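Local coordinates for protein quinone oxidoreductase (Thermus thermophilus, PDB 1IYZ) that probably acts as an NADPH-dependent quinone reductase of the zinc-type alcohol dehydrogenase superfamily, binding the dinucleotide through a Rossmann-type domain, at residues V131-G136 against L194-K199; R152-A157 against K185-L190. All blocks are in the same frame, centred on the assembly; numbering follows the deposited sequence.

Contact 1 is buried near the middle of the parallel sheet, while contact 2 lies toward the periphery, where buried leucines give way to a partly exposed arginine and tryptophan. They share strand 190-195, entered at its start by 185-190 and left at its end by 194-199, and strand 128-131 runs between 152-157 and 190-195. Val131 joins them directly, through backbone hydrogen bonds to Leu154 and Ala156. Contact 1 is mainly polar, an amide held by backbone N-H groups and a carboxylate, and 131-136 meets NADPH through Ala133 and Gly136. Contact 2 is apolar and aromatic, with a cation-pi pair at its edge; strand 152-157 reaches the cofactor at its far end, where Ala157 CB is close to the 2'-phosphate.

Contact 1: V131-G136 against L194-K199; sequences VQAAAG and LEVRGK. With NDP (NADPH dihydro-nicotinamide-adenine-dinucleotide phosphate), chain B.
Gln132 reaches with its extended side chain to the end of strand 190-195 and the loop that follows, laying its amide against Glu195, Val196 and Arg197. CG stands anti to the carbonyl carbon (chi1 -54°) and the chain is extended beyond it (chi2 178°), which carries the amide across to the backbone of Val196. There OE1 accepts from the N of Val196 at 3.1 Å, met almost head-on. The N of Arg197 adds a weak, longer bond to the same oxygen, so two successive peptide groups converge on one acceptor. The other arm of the amide, NE2, gives a weak bond to OE2 of Glu195 at 2.8 Å, amide and carboxylate being turned about 70° apart. That OE2 is also bonded to Ser204, while OE1 of Glu195 takes the backbone N of Gly198 at 2.7 Å, which ties the carboxylate into its own loop.

The aliphatic start of Arg197 runs crosswise to the amide, NE2 of Gln132 lying at the edge of the guanidinium, whose NH1 is salt-bridged to Glu221; Tyr177 makes a cation-pi contact with it. Apolar pairs complete the contact away from the amide. On the cofactor side CB of Ala133 meets CG2 of Val196 at 3.7 Å, and back along the strands CG2 of Val131 lies beside CD1 of Leu194 at 3.9 Å.

CB of Ala133 also rests 3.4 Å from O4B of the adenosine ribose of NADPH. Gly136, at the N-cap of helix 137-148, brings its CA close to the pyrophosphate, where a side chain would collide with O2A. This is the glycine-containing turn of a Rossmann nucleotide site. One good and two weak hydrogen bonds probably set which way round the Gln132 amide lies, and link the cofactor-side ends of strands 128-131 and 190-195 through a neutral side chain rather than a salt bridge.

Contact 2: R152-A157 against K185-L190; sequences RVLAAA and KAWGGL. With NDP (NADPH dihydro-nicotinamide-adenine-dinucleotide phosphate), chain B.
Strand 152-157 passes the C-terminal end of helix 180-187, the nearest CA atoms being those of Leu154 and Leu190, 8.8 Å apart. A Schellman motif at Gly188 ends the helix, and the chain turns through Gly189 into Leu190. The six-membered ring of Trp187 lies between Leu154 and Arg152: CB of Leu154 sits over one face, 3.9 Å from the centroid in a CH-pi contact, and the guanidinium of Arg152 lies nearly parallel over the opposite face, its CZ 4.8 Å from the centroid in an off-centre cation-pi pair. CG of Leu154, anti to the backbone N (chi1 -161°), lies on the same face as CB. Salt-bridged through NE to Glu172, Arg152 is steadied there, while NE1 of Trp187 bonds to Glu173. Deeper in, CD1 of Leu154 meets CD2 of Leu190 at 4.2 Å. An alanine in place of Trp187 would probably open a gap beside Leu154, take the aromatic face from under the guanidinium of Arg152, and remove the NE1 bond to Glu173. The arrangement is that of a right-handed beta-alpha-beta crossover of a Rossmann fold, helix 180-187 carrying the chain from outer strand 173-176 past 152-157 and 128-131 to strand 190-195.

Contact 1: V131-G136 against L194-K199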
loop_
_atom_site.group_PDB
_atom_site.type_symbol
_atom_site.label_atom_id
_atom_site.label_comp_id
_atom_site.label_asym_id
_atom_site.label_seq_id
_atom_site.Cartn_x
_atom_site.Cartn_y
_atom_site.Cartn_z
ATOM N N VAL A 131 0.430 -12.661 9.391
ATOM C CA VAL A 131 0.792 -11.426 10.082
ATOM C C VAL A 131 -0.487 -10.656 10.412
ATOM O O VAL A 131 -1.201 -10.213 9.505
ATOM C CB VAL A 131 1.700 -10.526 9.211
ATOM C CG1 VAL A 131 1.808 -9.125 9.834
ATOM C CG2 VAL A 131 3.080 -11.151 9.079
ATOM N N GLN A 132 -0.783 -10.510 11.702
ATOM C CA GLN A 132 -1.984 -9.786 12.124
ATOM C C GLN A 132 -1.657 -8.299 12.212
ATOM O O GLN A 132 -0.477 -7.923 12.164
ATOM C CB GLN A 132 -2.461 -10.275 13.486
ATOM C CG GLN A 132 -2.677 -11.772 13.594
ATOM C CD GLN A 132 -3.092 -12.164 14.999
ATOM O OE1 GLN A 132 -2.504 -11.700 15.978
ATOM N NE2 GLN A 132 -4.105 -13.013 15.108
ATOM N N ALA A 133 -2.688 -7.460 12.345
ATOM C CA ALA A 133 -2.487 -6.010 12.411
ATOM C C ALA A 133 -1.484 -5.633 11.323
ATOM O O ALA A 133 -0.628 -4.771 11.518
ATOM C CB ALA A 133 -1.956 -5.619 13.775
ATOM N N ALA A 134 -1.620 -6.292 10.176
ATOM C CA ALA A 134 -0.728 -6.130 9.033
ATOM C C ALA A 134 -0.609 -4.761 8.372
ATOM O O ALA A 134 0.185 -4.587 7.454
ATOM C CB ALA A 134 -1.084 -7.167 7.985
ATOM N N ALA A 135 -1.387 -3.789 8.824
ATOM C CA ALA A 135 -1.324 -2.461 8.234
ATOM C C ALA A 135 -0.716 -1.441 9.204
ATOM O O ALA A 135 -0.753 -0.234 8.952
ATOM C CB ALA A 135 -2.715 -2.026 7.809
ATOM N N GLY A 136 -0.142 -1.934 10.301
ATOM C CA GLY A 136 0.448 -1.053 11.288
ATOM C C GLY A 136 1.959 -1.018 11.219
ATOM O O GLY A 136 2.557 -1.551 10.282
ATOM N N LEU A 194 2.248 -14.616 13.890
ATOM C CA LEU A 194 2.754 -13.545 14.736
ATOM C C LEU A 194 1.534 -12.979 15.459
ATOM O O LEU A 194 0.738 -12.244 14.882
ATOM C CB LEU A 194 3.450 -12.488 13.877
ATOM C CG LEU A 194 4.544 -13.097 12.994
ATOM C CD1 LEU A 194 5.257 -12.011 12.188
ATOM C CD2 LEU A 194 5.531 -13.851 13.875
ATOM N N GLU A 195 1.388 -13.353 16.724
ATOM C CA GLU A 195 0.253 -12.936 17.549
ATOM C C GLU A 195 0.431 -11.611 18.254
ATOM O O GLU A 195 1.217 -11.508 19.194
ATOM C CB GLU A 195 -0.035 -14.000 18.604
ATOM C CG GLU A 195 -1.211 -14.886 18.297
ATOM C CD GLU A 195 -2.524 -14.159 18.438
ATOM O OE1 GLU A 195 -2.698 -13.464 19.459
ATOM O OE2 GLU A 195 -3.386 -14.292 17.539
ATOM N N VAL A 196 -0.309 -10.597 17.817
ATOM C CA VAL A 196 -0.215 -9.292 18.452
ATOM C C VAL A 196 -1.546 -8.963 19.115
ATOM O O VAL A 196 -1.651 -7.999 19.872
ATOM C CB VAL A 196 0.146 -8.186 17.432
ATOM C CG1 VAL A 196 1.465 -8.513 16.755
ATOM C CG2 VAL A 196 -0.949 -8.052 16.404
ATOM N N ARG A 197 -2.555 -9.786 18.836
ATOM C CA ARG A 197 -3.890 -9.593 19.394
ATOM C C ARG A 197 -3.970 -10.159 20.804
ATOM O O ARG A 197 -4.240 -9.433 21.766
ATOM C CB ARG A 197 -4.927 -10.274 18.507
ATOM C CG ARG A 197 -4.872 -9.823 17.056
ATOM C CD ARG A 197 -6.232 -9.357 16.580
ATOM N NE ARG A 197 -7.117 -10.470 16.269
ATOM C CZ ARG A 197 -8.440 -10.416 16.362
ATOM N NH1 ARG A 197 -9.031 -9.297 16.768
ATOM N NH2 ARG A 197 -9.166 -11.477 16.044
ATOM N N GLY A 198 -3.749 -11.466 20.917
ATOM C CA GLY A 198 -3.767 -12.119 22.215
ATOM C C GLY A 198 -5.100 -12.657 22.692
ATOM O O GLY A 198 -5.141 -13.628 23.447
ATOM N N LYS A 199 -6.192 -12.042 22.252
ATOM C CA LYS A 199 -7.522 -12.466 22.677
ATOM C C LYS A 199 -7.962 -13.815 22.110
ATOM O O LYS A 199 -8.631 -14.590 22.797
ATOM C CB LYS A 199 -8.551 -11.385 22.320
HETATM P PA NDP B . 0.890 -0.769 14.989
HETATM O O1A NDP B . 1.042 0.288 14.314
HETATM O O2A NDP B . 0.766 -2.242 14.526
HETATM O O5B NDP B . -0.642 -0.687 15.882
HETATM C C5B NDP B . -1.322 -1.718 16.549
HETATM C C4B NDP B . -2.310 -2.331 15.603
HETATM O O4B NDP B . -2.705 -3.500 16.310
HETATM C C3B NDP B . -3.610 -1.558 15.342
HETATM O O3B NDP B . -3.400 -0.599 14.272
HETATM C C2B NDP B . -4.624 -2.676 15.149
HETATM O O2B NDP B . -4.703 -2.966 13.760
HETATM C C1B NDP B . -4.034 -3.890 15.991
HETATM N N9A NDP B . -4.997 -4.084 17.086
HETATM C C8A NDP B . -5.791 -5.134 17.297
HETATM N N7A NDP B . -6.558 -4.914 18.372
HETATM C C5A NDP B . -6.207 -3.720 18.793
HETATM C C6A NDP B . -6.768 -3.058 19.878
HETATM N N6A NDP B . -7.734 -3.580 20.625
HETATM N N1A NDP B . -6.281 -1.841 20.125
HETATM C C2A NDP B . -5.299 -1.268 19.375
HETATM N N3A NDP B . -4.772 -1.913 18.331
HETATM C C4A NDP B . -5.234 -3.159 18.021
HETATM O O3 NDP B . 1.658 -1.172 16.294
HETATM P PN NDP B . 2.761 -0.639 17.291
HETATM O O1N NDP B . 4.132 -1.038 17.043
HETATM O O2N NDP B . 2.207 -0.186 18.612
HETATM O O5D NDP B . 2.509 -2.142 17.903
HETATM C C5D NDP B . 1.239 -2.678 18.437
HETATM C C4D NDP B . 1.451 -4.151 18.926
HETATM O O4D NDP B . 2.801 -4.580 18.653
HETATM C C3D NDP B . 1.301 -4.228 20.446
HETATM O O3D NDP B . 0.553 -5.395 20.773
HETATM C C2D NDP B . 2.728 -4.219 20.935
HETATM O O2D NDP B . 2.834 -4.639 22.286
HETATM C C1D NDP B . 3.319 -5.193 19.854
HETATM N N1N NDP B . 4.817 -5.178 19.901
HETATM C C2N NDP B . 5.381 -6.087 20.830
HETATM C C3N NDP B . 6.831 -6.127 20.928
HETATM C C7N NDP B . 7.476 -7.074 21.879
HETATM O O7N NDP B . 8.615 -6.898 22.379
HETATM N N7N NDP B . 6.829 -8.216 22.239
HETATM C C4N NDP B . 7.579 -5.266 20.102
HETATM C C5N NDP B . 7.008 -4.392 19.209
HETATM C C6N NDP B . 5.623 -4.344 19.102
HETATM P P2B NDP B . -6.098 -3.578 13.088
HETATM O O1X NDP B . -5.700 -3.988 11.725
HETATM O O2X NDP B . -6.483 -4.711 13.941
HETATM O O3X NDP B . -7.038 -2.443 13.161
#

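Contact 2: R152-A157 against K185-L190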
loop_
_atom_site.group_PDB
_atom_site.type_symbol
_atom_site.label_atom_id
_atom_site.label_comp_id
_atom_site.label_asym_id
_atom_site.label_seq_id
_atom_site.Cartn_x
_atom_site.Cartn_y
_atom_site.Cartn_z
ATOM N N ARG A 152 5.691 -17.021 2.594
ATOM C CA ARG A 152 4.423 -16.655 1.980
ATOM C C ARG A 152 3.671 -15.963 3.111
ATOM O O ARG A 152 3.499 -16.536 4.189
ATOM C CB ARG A 152 3.642 -17.897 1.532
ATOM C CG ARG A 152 4.489 -19.042 0.991
ATOM C CD ARG A 152 4.084 -19.418 -0.416
ATOM N NE ARG A 152 2.635 -19.476 -0.602
ATOM C CZ ARG A 152 1.863 -20.490 -0.234
ATOM N NH1 ARG A 152 2.402 -21.552 0.348
ATOM N NH2 ARG A 152 0.552 -20.434 -0.448
ATOM N N VAL A 153 3.226 -14.737 2.859
ATOM C CA VAL A 153 2.526 -13.943 3.866
ATOM C C VAL A 153 1.014 -13.796 3.707
ATOM O O VAL A 153 0.527 -13.296 2.692
ATOM C CB VAL A 153 3.111 -12.522 3.930
ATOM C CG1 VAL A 153 2.370 -11.699 4.981
ATOM C CG2 VAL A 153 4.597 -12.587 4.217
ATOM N N LEU A 154 0.281 -14.234 4.727
ATOM C CA LEU A 154 -1.173 -14.103 4.760
ATOM C C LEU A 154 -1.368 -12.930 5.728
ATOM O O LEU A 154 -1.066 -13.046 6.923
ATOM C CB LEU A 154 -1.824 -15.355 5.348
ATOM C CG LEU A 154 -3.313 -15.614 5.077
ATOM C CD1 LEU A 154 -3.861 -16.528 6.158
ATOM C CD2 LEU A 154 -4.098 -14.327 5.062
ATOM N N ALA A 155 -1.849 -11.801 5.214
ATOM C CA ALA A 155 -2.041 -10.616 6.046
ATOM C C ALA A 155 -3.450 -10.474 6.587
ATOM O O ALA A 155 -4.417 -10.761 5.895
ATOM C CB ALA A 155 -1.662 -9.357 5.264
ATOM N N ALA A 156 -3.553 -10.025 7.834
ATOM C CA ALA A 156 -4.850 -9.820 8.468
ATOM C C ALA A 156 -4.917 -8.479 9.204
ATOM O O ALA A 156 -3.941 -8.037 9.832
ATOM C CB ALA A 156 -5.154 -10.962 9.429
ATOM N N ALA A 157 -6.080 -7.840 9.111
ATOM C CA ALA A 157 -6.327 -6.556 9.754
ATOM C C ALA A 157 -7.782 -6.518 10.218
ATOM O O ALA A 157 -8.576 -7.394 9.860
ATOM C CB ALA A 157 -6.052 -5.418 8.776
ATOM N N LYS A 185 -7.778 -22.312 5.903
ATOM C CA LYS A 185 -8.110 -23.638 5.393
ATOM C C LYS A 185 -7.612 -23.784 3.956
ATOM O O LYS A 185 -7.048 -24.814 3.589
ATOM C CB LYS A 185 -9.626 -23.879 5.460
ATOM N N ALA A 186 -7.810 -22.743 3.152
ATOM C CA ALA A 186 -7.384 -22.758 1.758
ATOM C C ALA A 186 -5.869 -22.889 1.611
ATOM O O ALA A 186 -5.389 -23.504 0.657
ATOM C CB ALA A 186 -7.860 -21.502 1.062
ATOM N N TRP A 187 -5.123 -22.304 2.548
ATOM C CA TRP A 187 -3.659 -22.354 2.527
ATOM C C TRP A 187 -3.123 -23.697 3.019
ATOM O O TRP A 187 -1.965 -24.039 2.786
ATOM C CB TRP A 187 -3.080 -21.224 3.392
ATOM C CG TRP A 187 -3.123 -19.873 2.732
ATOM C CD1 TRP A 187 -4.189 -19.309 2.091
ATOM C CD2 TRP A 187 -2.048 -18.928 2.626
ATOM N NE1 TRP A 187 -3.845 -18.080 1.588
ATOM C CE2 TRP A 187 -2.537 -17.820 1.899
ATOM C CE3 TRP A 187 -0.721 -18.911 3.067
ATOM C CZ2 TRP A 187 -1.739 -16.703 1.600
ATOM C CZ3 TRP A 187 0.072 -17.798 2.770
ATOM C CH2 TRP A 187 -0.443 -16.714 2.044
ATOM N N GLY A 188 -3.976 -24.456 3.698
ATOM C CA GLY A 188 -3.568 -25.753 4.208
ATOM C C GLY A 188 -2.902 -25.638 5.563
ATOM O O GLY A 188 -2.084 -26.473 5.937
ATOM N N GLY A 189 -3.258 -24.595 6.302
ATOM C CA GLY A 189 -2.674 -24.394 7.612
ATOM C C GLY A 189 -1.485 -23.457 7.570
ATOM O O GLY A 189 -0.818 -23.309 6.544
ATOM N N LEU A 190 -1.209 -22.824 8.698
ATOM C CA LEU A 190 -0.106 -21.890 8.777
ATOM C C LEU A 190 1.096 -22.471 9.498
ATOM O O LEU A 190 0.953 -23.186 10.491
ATOM C CB LEU A 190 -0.585 -20.622 9.472
ATOM C CG LEU A 190 -1.618 -19.886 8.622
ATOM C CD1 LEU A 190 -2.476 -18.991 9.484
ATOM C CD2 LEU A 190 -0.893 -19.092 7.551
HETATM P PA NDP B . 0.890 -0.769 14.989
HETATM O O1A NDP B . 1.042 0.288 14.314
HETATM O O2A NDP B . 0.766 -2.242 14.526
HETATM O O5B NDP B . -0.642 -0.687 15.882
HETATM C C5B NDP B . -1.322 -1.718 16.549
HETATM C C4B NDP B . -2.310 -2.331 15.603
HETATM O O4B NDP B . -2.705 -3.500 16.310
HETATM C C3B NDP B . -3.610 -1.558 15.342
HETATM O O3B NDP B . -3.400 -0.599 14.272
HETATM C C2B NDP B . -4.624 -2.676 15.149
HETATM O O2B NDP B . -4.703 -2.966 13.760
HETATM C C1B NDP B . -4.034 -3.890 15.991
HETATM N N9A NDP B . -4.997 -4.084 17.086
HETATM C C8A NDP B . -5.791 -5.134 17.297
HETATM N N7A NDP B . -6.558 -4.914 18.372
HETATM C C5A NDP B . -6.207 -3.720 18.793
HETATM C C6A NDP B . -6.768 -3.058 19.878
HETATM N N6A NDP B . -7.734 -3.580 20.625
HETATM N N1A NDP B . -6.281 -1.841 20.125
HETATM C C2A NDP B . -5.299 -1.268 19.375
HETATM N N3A NDP B . -4.772 -1.913 18.331
HETATM C C4A NDP B . -5.234 -3.159 18.021
HETATM O O3 NDP B . 1.658 -1.172 16.294
HETATM P PN NDP B . 2.761 -0.639 17.291
HETATM O O1N NDP B . 4.132 -1.038 17.043
HETATM O O2N NDP B . 2.207 -0.186 18.612
HETATM O O5D NDP B . 2.509 -2.142 17.903
HETATM C C5D NDP B . 1.239 -2.678 18.437
HETATM C C4D NDP B . 1.451 -4.151 18.926
HETATM O O4D NDP B . 2.801 -4.580 18.653
HETATM C C3D NDP B . 1.301 -4.228 20.446
HETATM O O3D NDP B . 0.553 -5.395 20.773
HETATM C C2D NDP B . 2.728 -4.219 20.935
HETATM O O2D NDP B . 2.834 -4.639 22.286
HETATM C C1D NDP B . 3.319 -5.193 19.854
HETATM N N1N NDP B . 4.817 -5.178 19.901
HETATM C C2N NDP B . 5.381 -6.087 20.830
HETATM C C3N NDP B . 6.831 -6.127 20.928
HETATM C C7N NDP B . 7.476 -7.074 21.879
HETATM O O7N NDP B . 8.615 -6.898 22.379
HETATM N N7N NDP B . 6.829 -8.216 22.239
HETATM C C4N NDP B . 7.579 -5.266 20.102
HETATM C C5N NDP B . 7.008 -4.392 19.209
HETATM C C6N NDP B . 5.623 -4.344 19.102
HETATM P P2B NDP B . -6.098 -3.578 13.088
HETATM O O1X NDP B . -5.700 -3.988 11.725
HETATM O O2X NDP B . -6.483 -4.711 13.941
HETATM O O3X NDP B . -7.038 -2.443 13.161
#